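Local coordinates for adhesin (Neisseria gonorrhoeae, PDB 6GQ4), which probably acts as a surface adhesin, elicits bactericidal antibodies that make it a vaccine candidate, and belongs to a clan that includes lysozyme inhibitors, at residues K10-Y15 and K24-F29; G33-A38 and M49-D54; L71-M76 and Q84-T89. All blocks are in the same frame, centred on the assembly; numbering follows the deposited sequence.

Contact 1: residues K10-Y15 and K24-F29; sequences KKTVSY and KVTYGF. With NA (sodium ion), chain B.
Tyr15 and Tyr27 reach toward each other and meet at their hydroxyls: Tyr27 OH donates to Tyr15 OH at 2.8 Å, and Tyr15 OH also binds a sodium ion at 2.6 Å. The acceptor oxygen lies in the plane of the Tyr27 ring, at its edge; the phenol donor and the metal both hold this one oxygen. Valines cover both rings. Val13 CG1 sits 3.6 Å above the plane of the Tyr15 ring, Val25 CG1 lies over a face of the Tyr27 ring, both toward the ring rims, and Val25 CG2 packs against Tyr15 CE1 at 3.7 Å. On the opposite face of the sheet, Thr12 OG1 and Thr26 OG1 share a 2.8 Å hydrogen bond, each hydroxyl turned beside its own backbone N (chi1 -61° and -59°). Behind these side chains stand two antiparallel hydrogen-bonded pairs, Lys11 with Tyr27 and Val13 with Val25; Tyr27 N to Lys11 O is the shortest of their bonds, at 2.7 Å. Further out, the aliphatic Lys11 CG rests 3.4 Å from Phe29 CE1. The hairpin 9-16/22-29 lies between strands 35-42 and 95-102, its valine and tyrosine face directed at Ile86 of strand 86-89.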
loop_
_atom_site.group_PDB
_atom_site.type_symbol
_atom_site.label_atom_id
_atom_site.label_comp_id
_atom_site.label_asym_id
_atom_site.label_seq_id
_atom_site.Cartn_x
_atom_site.Cartn_y
_atom_site.Cartn_z
ATOM N N LYS A 10 -2.552 -12.859 2.906
ATOM C CA LYS A 10 -1.721 -11.744 2.717
ATOM C C LYS A 10 -0.742 -11.996 1.564
ATOM O O LYS A 10 -0.379 -13.099 1.233
ATOM C CB LYS A 10 -1.077 -11.255 4.023
ATOM C CG LYS A 10 -0.032 -12.148 4.589
ATOM C CD LYS A 10 0.325 -11.748 5.992
ATOM C CE LYS A 10 1.040 -12.832 6.741
ATOM N NZ LYS A 10 1.793 -12.225 7.861
ATOM N N LYS A 11 -0.447 -10.904 0.834
ATOM C CA LYS A 11 0.319 -10.927 -0.374
ATOM C C LYS A 11 1.293 -9.737 -0.313
ATOM O O LYS A 11 0.907 -8.657 0.151
ATOM C CB LYS A 11 -0.608 -10.805 -1.597
ATOM C CG LYS A 11 -1.789 -11.785 -1.685
ATOM C CD LYS A 11 -1.471 -13.072 -2.298
ATOM C CE LYS A 11 -2.655 -14.014 -2.258
ATOM N NZ LYS A 11 -2.208 -15.364 -1.846
ATOM N N THR A 12 2.471 -9.889 -0.901
ATOM C CA THR A 12 3.521 -8.921 -0.799
ATOM C C THR A 12 3.906 -8.443 -2.202
ATOM O O THR A 12 4.015 -9.260 -3.127
ATOM C CB THR A 12 4.710 -9.412 0.025
ATOM O OG1 THR A 12 4.296 -9.708 1.354
ATOM C CG2 THR A 12 5.777 -8.364 0.168
ATOM N N VAL A 13 4.080 -7.108 -2.345
ATOM C CA VAL A 13 4.549 -6.518 -3.598
ATOM C C VAL A 13 5.819 -5.698 -3.330
ATOM O O VAL A 13 5.869 -4.978 -2.336
ATOM C CB VAL A 13 3.483 -5.660 -4.310
ATOM C CG1 VAL A 13 3.975 -5.145 -5.635
ATOM C CG2 VAL A 13 2.182 -6.393 -4.541
ATOM N N SER A 14 6.822 -5.857 -4.214
ATOM C CA SER A 14 8.068 -5.091 -4.227
ATOM C C SER A 14 7.931 -3.924 -5.218
ATOM O O SER A 14 7.511 -4.117 -6.380
ATOM C CB SER A 14 9.232 -5.964 -4.569
ATOM O OG SER A 14 9.567 -6.806 -3.476
ATOM N N TYR A 15 8.290 -2.723 -4.762
ATOM C CA TYR A 15 8.200 -1.539 -5.642
ATOM C C TYR A 15 9.556 -0.847 -5.840
ATOM O O TYR A 15 10.423 -0.899 -4.972
ATOM C CB TYR A 15 7.265 -0.499 -5.037
ATOM C CG TYR A 15 5.885 -1.001 -4.786
ATOM C CD1 TYR A 15 5.552 -1.650 -3.616
ATOM C CD2 TYR A 15 4.909 -0.760 -5.716
ATOM C CE1 TYR A 15 4.261 -2.114 -3.393
ATOM C CE2 TYR A 15 3.627 -1.221 -5.511
ATOM C CZ TYR A 15 3.296 -1.889 -4.348
ATOM O OH TYR A 15 1.985 -2.348 -4.170
ATOM N N LYS A 24 8.867 -2.680 0.122
ATOM C CA LYS A 24 7.986 -3.894 0.027
ATOM C C LYS A 24 6.792 -3.684 0.950
ATOM O O LYS A 24 6.933 -3.346 2.137
ATOM C CB LYS A 24 8.695 -5.182 0.466
ATOM C CG LYS A 24 9.880 -5.529 -0.408
ATOM C CD LYS A 24 10.455 -6.884 -0.218
ATOM C CE LYS A 24 11.808 -6.911 -0.878
ATOM N NZ LYS A 24 12.901 -6.665 0.094
ATOM N N VAL A 25 5.597 -3.962 0.362
ATOM C CA VAL A 25 4.323 -3.720 1.033
ATOM C C VAL A 25 3.547 -5.061 1.038
ATOM O O VAL A 25 3.475 -5.698 -0.018
ATOM C CB VAL A 25 3.446 -2.651 0.342
ATOM C CG1 VAL A 25 2.138 -2.450 1.101
ATOM C CG2 VAL A 25 4.166 -1.343 0.174
ATOM N N THR A 26 3.102 -5.436 2.231
ATOM C CA THR A 26 2.251 -6.619 2.394
ATOM C C THR A 26 0.804 -6.092 2.550
ATOM O O THR A 26 0.542 -5.276 3.416
ATOM C CB THR A 26 2.670 -7.457 3.602
ATOM O OG1 THR A 26 4.052 -7.848 3.384
ATOM C CG2 THR A 26 1.748 -8.626 3.809
ATOM N N TYR A 27 -0.116 -6.694 1.766
ATOM C CA TYR A 27 -1.524 -6.384 1.822
ATOM C C TYR A 27 -2.301 -7.565 2.398
ATOM O O TYR A 27 -2.010 -8.679 2.010
ATOM C CB TYR A 27 -2.054 -6.065 0.434
ATOM C CG TYR A 27 -1.390 -4.859 -0.190
ATOM C CD1 TYR A 27 -1.829 -3.569 0.075
ATOM C CD2 TYR A 27 -0.375 -5.013 -1.111
ATOM C CE1 TYR A 27 -1.198 -2.494 -0.519
ATOM C CE2 TYR A 27 0.298 -3.943 -1.692
ATOM C CZ TYR A 27 -0.160 -2.672 -1.417
ATOM O OH TYR A 27 0.457 -1.579 -1.969
ATOM N N GLY A 28 -3.161 -7.270 3.354
ATOM C CA GLY A 28 -4.155 -8.231 3.821
ATOM C C GLY A 28 -5.395 -8.200 2.924
ATOM O O GLY A 28 -5.777 -7.180 2.348
ATOM N N PHE A 29 -5.987 -9.403 2.788
ATOM C CA PHE A 29 -7.144 -9.593 1.929
ATOM C C PHE A 29 -8.211 -10.339 2.706
ATOM O O PHE A 29 -7.910 -11.191 3.527
ATOM C CB PHE A 29 -6.864 -10.399 0.661
ATOM C CG PHE A 29 -5.979 -9.688 -0.319
ATOM C CD1 PHE A 29 -4.616 -9.737 -0.133
ATOM C CD2 PHE A 29 -6.509 -8.993 -1.404
ATOM C CE1 PHE A 29 -3.775 -9.060 -0.994
ATOM C CE2 PHE A 29 -5.666 -8.304 -2.265
ATOM C CZ PHE A 29 -4.288 -8.387 -2.068
HETATM NA NA NA B . 0.679 -2.525 -6.436
HETATM O O HOH W 1 -0.234 -1.556 -5.475
#

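Contact 2: residues G33-A38 and M49-D54; sequences GLTTYA and MPINLD
The peptide of Ile51 stands over the carbonyl plane of Thr36: Ile51 N reaches Thr36 O at 3.0 Å from 49° out of that plane, although the N-H itself points almost straight at the oxygen. Ala38 N approaches Met49 O at 2.9 Å, tilted 30° from that carbonyl's plane, and Met49 N returns a 2.6 Å bond to Ala38 O. The phenol of Tyr37 lies against Thr7 instead: with CG set between backbone N and carbonyl carbon (chi1 68°), Tyr37 meets the other segment through CB, 3.9 Å from Pro50 CA. These bonds pair the open end of the beta hairpin 35-42/45-50. Strand 45-50 is last in the sheet order, yet Pro50 and Asn52 are hydrogen-bonded through their backbones to Gly64 and Phe62 around strand 61-63 at the other end of that order, consistent with a sheet curled into a closed antiparallel barrel. Inside it, Met49 bends at its thioether and brings CE to 4.3 Å from Ala38 CB, next to Leu71 and Tyr63. Beyond the last pair, Ile51 carries the packing: CD1 lies 3.6 Å from Thr35 OG1, the two side chains crossing at about a right angle. That buried hydroxyl is satisfied by Tyr63 OH, against whose residue Ile51 also packs.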
loop_
_atom_site.group_PDB
_atom_site.type_symbol
_atom_site.label_atom_id
_atom_site.label_comp_id
_atom_site.label_asym_id
_atom_site.label_seq_id
_atom_site.Cartn_x
_atom_site.Cartn_y
_atom_site.Cartn_z
ATOM N N GLY A 33 -11.752 -10.845 -1.611
ATOM C CA GLY A 33 -10.633 -10.377 -2.397
ATOM C C GLY A 33 -10.450 -8.894 -2.251
ATOM O O GLY A 33 -9.711 -8.340 -3.047
ATOM N N LEU A 34 -11.089 -8.265 -1.285
ATOM C CA LEU A 34 -10.763 -6.829 -1.030
ATOM C C LEU A 34 -9.631 -6.768 -0.026
ATOM O O LEU A 34 -9.331 -7.718 0.708
ATOM C CB LEU A 34 -11.990 -6.033 -0.553
ATOM C CG LEU A 34 -13.105 -5.717 -1.578
ATOM C CD1 LEU A 34 -12.620 -5.185 -2.924
ATOM C CD2 LEU A 34 -14.021 -6.863 -1.828
ATOM N N THR A 35 -9.000 -5.577 0.049
ATOM C CA THR A 35 -7.901 -5.470 0.980
ATOM C C THR A 35 -8.325 -4.943 2.354
ATOM O O THR A 35 -9.358 -4.281 2.501
ATOM C CB THR A 35 -6.771 -4.587 0.460
ATOM O OG1 THR A 35 -7.224 -3.206 0.318
ATOM C CG2 THR A 35 -6.238 -5.099 -0.857
ATOM N N THR A 36 -7.553 -5.318 3.383
ATOM C CA THR A 36 -7.864 -4.959 4.724
ATOM C C THR A 36 -6.806 -4.026 5.350
ATOM O O THR A 36 -7.109 -3.274 6.301
ATOM C CB THR A 36 -7.999 -6.206 5.616
ATOM O OG1 THR A 36 -6.800 -6.944 5.459
ATOM C CG2 THR A 36 -9.180 -7.028 5.194
ATOM N N TYR A 37 -5.592 -4.087 4.832
ATOM C CA TYR A 37 -4.482 -3.284 5.397
ATOM C C TYR A 37 -3.340 -3.319 4.422
ATOM O O TYR A 37 -3.290 -4.177 3.552
ATOM C CB TYR A 37 -4.074 -3.754 6.782
ATOM C CG TYR A 37 -3.417 -5.117 6.803
ATOM C CD1 TYR A 37 -2.070 -5.238 6.454
ATOM C CD2 TYR A 37 -4.097 -6.250 7.258
ATOM C CE1 TYR A 37 -1.419 -6.463 6.526
ATOM C CE2 TYR A 37 -3.456 -7.493 7.289
ATOM C CZ TYR A 37 -2.118 -7.593 6.926
ATOM O OH TYR A 37 -1.435 -8.803 6.950
ATOM N N ALA A 38 -2.435 -2.343 4.619
ATOM C CA ALA A 38 -1.079 -2.326 3.993
ATOM C C ALA A 38 -0.057 -2.235 5.109
ATOM O O ALA A 38 -0.288 -1.513 6.086
ATOM C CB ALA A 38 -0.931 -1.212 2.996
ATOM N N MET A 49 -0.956 -0.184 8.267
ATOM C CA MET A 49 -1.865 0.893 7.871
ATOM C C MET A 49 -3.216 0.257 7.470
ATOM O O MET A 49 -3.338 -0.254 6.368
ATOM C CB MET A 49 -1.339 1.697 6.683
ATOM C CG MET A 49 -0.062 2.489 7.027
ATOM S SD MET A 49 0.885 3.025 5.547
ATOM C CE MET A 49 1.717 1.494 5.116
ATOM N N PRO A 50 -4.193 0.219 8.375
ATOM C CA PRO A 50 -5.503 -0.379 8.007
ATOM C C PRO A 50 -6.153 0.394 6.858
ATOM O O PRO A 50 -5.935 1.627 6.704
ATOM C CB PRO A 50 -6.354 -0.209 9.269
ATOM C CG PRO A 50 -5.308 -0.074 10.355
ATOM C CD PRO A 50 -4.182 0.741 9.746
ATOM N N ILE A 51 -6.927 -0.288 6.021
ATOM C CA ILE A 51 -7.639 0.404 4.971
ATOM C C ILE A 51 -8.521 1.493 5.611
ATOM O O ILE A 51 -9.102 1.327 6.678
ATOM C CB ILE A 51 -8.457 -0.550 4.082
ATOM C CG1 ILE A 51 -8.910 0.160 2.795
ATOM C CG2 ILE A 51 -9.645 -1.210 4.826
ATOM C CD1 ILE A 51 -9.488 -0.768 1.751
ATOM N N ASN A 52 -8.484 2.678 4.988
ATOM C CA ASN A 52 -9.221 3.824 5.507
ATOM C C ASN A 52 -10.524 3.954 4.707
ATOM O O ASN A 52 -10.519 4.322 3.541
ATOM C CB ASN A 52 -8.357 5.093 5.438
ATOM C CG ASN A 52 -9.041 6.256 6.101
ATOM O OD1 ASN A 52 -10.227 6.442 5.870
ATOM N ND2 ASN A 52 -8.296 7.060 6.879
ATOM N N LEU A 53 -11.616 3.507 5.305
ATOM C CA LEU A 53 -12.878 3.500 4.621
ATOM C C LEU A 53 -13.574 4.871 4.678
ATOM O O LEU A 53 -14.635 5.021 4.028
ATOM C CB LEU A 53 -13.759 2.423 5.266
ATOM C CG LEU A 53 -13.233 0.991 5.183
ATOM C CD1 LEU A 53 -14.167 0.009 5.861
ATOM C CD2 LEU A 53 -12.950 0.582 3.767
ATOM N N ASP A 54 -13.052 5.828 5.429
ATOM C CA ASP A 54 -13.508 7.241 5.353
ATOM C C ASP A 54 -13.032 7.932 4.064
ATOM O O ASP A 54 -13.770 8.758 3.492
ATOM C CB ASP A 54 -13.081 8.006 6.598
ATOM C CG ASP A 54 -13.624 7.398 7.883
ATOM O OD1 ASP A 54 -14.763 6.874 7.851
ATOM O OD2 ASP A 54 -12.955 7.552 8.938
#

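Contact 3: residues L71-M76 and Q84-T89; sequences LSTGAM and QPIMIT. With NA (sodium ion), chain B.
This is an antiparallel strand pairing that opens into a loop held by side chains: strands 70-73 and 86-89 are sheet neighbours, and the chain between them carries part of the sodium site. Ser72 and Met87 form the hydrogen-bonded pair, Ser72 N to Met87 O at 2.9 Å and Met87 N to Ser72 O at 3.1 Å. On the buried face Leu71 spreads both branches over two isoleucines. CD1 touches Ile86 CD1 at 3.7 Å, CD2 lies along Ile86 CB and CG2, and CG faces Ile88 CG1 at 4.0 Å; Val25 and Ala38 from the facing strands pack against Leu71. Towards the loop, side chains take over the bonding. Thr73 OG1, swung opposite its backbone N (chi1 -170°), donates to Pro85 O at 2.7 Å, tilted 35° from the carbonyl plane, and passes close to Gln84 CB. In one of its two modelled conformers, Gln84 folds at chi2 (-74°) and sends NE2 to Ala75 O at 2.7 Å, lying on a lone pair with the acceptor almost within the amide plane. Ala75 O also bonds Ser80 OG, so in this conformer two donors converge on one loop carbonyl. Met76 SD slides past Gln84 CG at 3.9 Å. The backbone oxygen of the same glutamine binds the sodium ion, 2.6 Å from Gln84 O. Tyr15 OH and Tyr81 O complete the protein ligands: an all-oxygen cation site where the 74-85 loop meets strand 9-16, in a curled antiparallel sheet consistent with the MliC-like barrel.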
loop_
_atom_site.group_PDB
_atom_site.type_symbol
_atom_site.label_atom_id
_atom_site.label_comp_id
_atom_site.label_asym_id
_atom_site.label_seq_id
_atom_site.Cartn_x
_atom_site.Cartn_y
_atom_site.Cartn_z
ATOM N N LEU A 71 -0.626 5.187 2.780
ATOM C CA LEU A 71 -0.382 4.668 1.442
ATOM C C LEU A 71 -1.582 5.020 0.549
ATOM O O LEU A 71 -2.732 4.734 0.975
ATOM C CB LEU A 71 -0.142 3.160 1.530
ATOM C CG LEU A 71 0.371 2.513 0.247
ATOM C CD1 LEU A 71 1.156 1.255 0.588
ATOM C CD2 LEU A 71 -0.716 2.218 -0.779
ATOM N N SER A 72 -1.330 5.591 -0.624
ATOM C CA SER A 72 -2.443 5.884 -1.527
ATOM C C SER A 72 -2.159 5.258 -2.895
ATOM O O SER A 72 -1.045 5.162 -3.383
ATOM C CB SER A 72 -2.751 7.354 -1.626
ATOM O OG SER A 72 -1.650 8.033 -2.183
ATOM N N THR A 73 -3.253 4.753 -3.475
ATOM C CA THR A 73 -3.213 4.024 -4.706
ATOM C C THR A 73 -4.632 4.051 -5.319
ATOM O O THR A 73 -5.528 4.794 -4.873
ATOM C CB THR A 73 -2.687 2.597 -4.449
ATOM O OG1 THR A 73 -2.422 1.917 -5.683
ATOM C CG2 THR A 73 -3.623 1.754 -3.600
ATOM N N GLY A 74 -4.759 3.354 -6.444
ATOM C CA GLY A 74 -6.021 3.165 -7.161
ATOM C C GLY A 74 -6.908 2.117 -6.512
ATOM O O GLY A 74 -6.820 1.835 -5.325
ATOM N N ALA A 75 -7.773 1.530 -7.328
ATOM C CA ALA A 75 -8.679 0.493 -6.872
ATOM C C ALA A 75 -7.851 -0.744 -6.554
ATOM O O ALA A 75 -6.908 -1.121 -7.312
ATOM C CB ALA A 75 -9.712 0.220 -7.943
ATOM N N MET A 76 -8.135 -1.348 -5.397
ATOM C CA MET A 76 -7.310 -2.498 -4.944
ATOM C C MET A 76 -8.185 -3.697 -4.654
ATOM O O MET A 76 -9.005 -3.675 -3.782
ATOM C CB MET A 76 -6.531 -2.146 -3.678
ATOM C CG MET A 76 -5.491 -1.123 -3.935
ATOM S SD MET A 76 -4.051 -1.815 -4.797
ATOM C CE MET A 76 -3.030 -2.417 -3.458
ATOM N N GLN A 84 -0.968 -1.876 -9.483
ATOM C CA GLN A 84 -1.251 -0.465 -9.126
ATOM C C GLN A 84 0.034 0.211 -8.632
ATOM O O GLN A 84 0.763 -0.293 -7.765
ATOM C CB GLN A 84 -2.375 -0.345 -8.096
ATOM C CG GLN A 84 -3.732 -0.867 -8.577
ATOM C CD GLN A 84 -4.416 0.050 -9.561
ATOM O OE1 GLN A 84 -3.779 0.667 -10.415
ATOM N NE2 GLN A 84 -5.734 0.154 -9.446
ATOM N N PRO A 85 0.353 1.408 -9.158
ATOM C CA PRO A 85 1.419 2.194 -8.563
ATOM C C PRO A 85 0.907 2.742 -7.228
ATOM O O PRO A 85 -0.322 2.896 -7.056
ATOM C CB PRO A 85 1.713 3.288 -9.581
ATOM C CG PRO A 85 0.621 3.251 -10.585
ATOM C CD PRO A 85 -0.267 2.070 -10.308
ATOM N N ILE A 86 1.831 3.036 -6.303
ATOM C CA ILE A 86 1.515 3.573 -4.961
ATOM C C ILE A 86 2.398 4.800 -4.648
ATOM O O ILE A 86 3.446 5.043 -5.272
ATOM C CB ILE A 86 1.692 2.464 -3.895
ATOM C CG1 ILE A 86 3.170 2.162 -3.646
ATOM C CG2 ILE A 86 0.906 1.185 -4.252
ATOM C CD1 ILE A 86 3.397 1.390 -2.390
ATOM N N MET A 87 1.980 5.500 -3.602
ATOM C CA MET A 87 2.804 6.474 -2.928
ATOM C C MET A 87 2.551 6.362 -1.417
ATOM O O MET A 87 1.504 5.934 -0.966
ATOM C CB MET A 87 2.567 7.890 -3.486
ATOM C CG MET A 87 1.243 8.553 -3.355
ATOM S SD MET A 87 1.439 10.331 -3.942
ATOM C CE MET A 87 1.119 11.263 -2.444
ATOM N N ILE A 88 3.605 6.645 -0.619
ATOM C CA ILE A 88 3.491 6.703 0.830
ATOM C C ILE A 88 3.889 8.121 1.273
ATOM O O ILE A 88 4.963 8.601 0.882
ATOM C CB ILE A 88 4.332 5.610 1.526
ATOM C CG1 ILE A 88 3.884 4.223 1.048
ATOM C CG2 ILE A 88 4.290 5.706 3.041
ATOM C CD1 ILE A 88 4.769 3.059 1.463
ATOM N N THR A 89 3.019 8.701 2.096
ATOM C CA THR A 89 3.142 10.042 2.695
ATOM C C THR A 89 3.430 9.866 4.197
ATOM O O THR A 89 2.818 9.035 4.854
ATOM C CB THR A 89 1.881 10.887 2.398
ATOM O OG1 THR A 89 1.682 10.963 0.984
ATOM C CG2 THR A 89 1.975 12.303 2.905
HETATM NA NA NA B . 0.679 -2.525 -6.436
HETATM O O HOH W 2 0.184 8.783 0.350
HETATM O O HOH W 3 -7.319 1.860 -10.364
HETATM O O HOH W 1 -0.234 -1.556 -5.475
#

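How the contacts relate
All three contacts are antiparallel pairings within one sheet, and each mixes buried with exposed residues. Contacts 1 and 2 adjoin directly: strands 22-29 and 35-42 are neighbours, probably hydrogen-bonded where Gly28 meets Thr36 and Tyr37. Contact 3 faces contact 1 across the interior, with Tyr27 on Met76 and both tyrosine hydroxyls near Ile86, and the two share the sodium ion. It also meets contact 2, where Ala38 and Met49 reach Leu71. Contact 3 lies nearest the centre of the chain; contact 2 is farthest out and buries least surface. Contact 1 pairs hydroxyls on both its faces, contact 2 relies on backbone bonds, and contact 3 substitutes side-chain donors as its strands part.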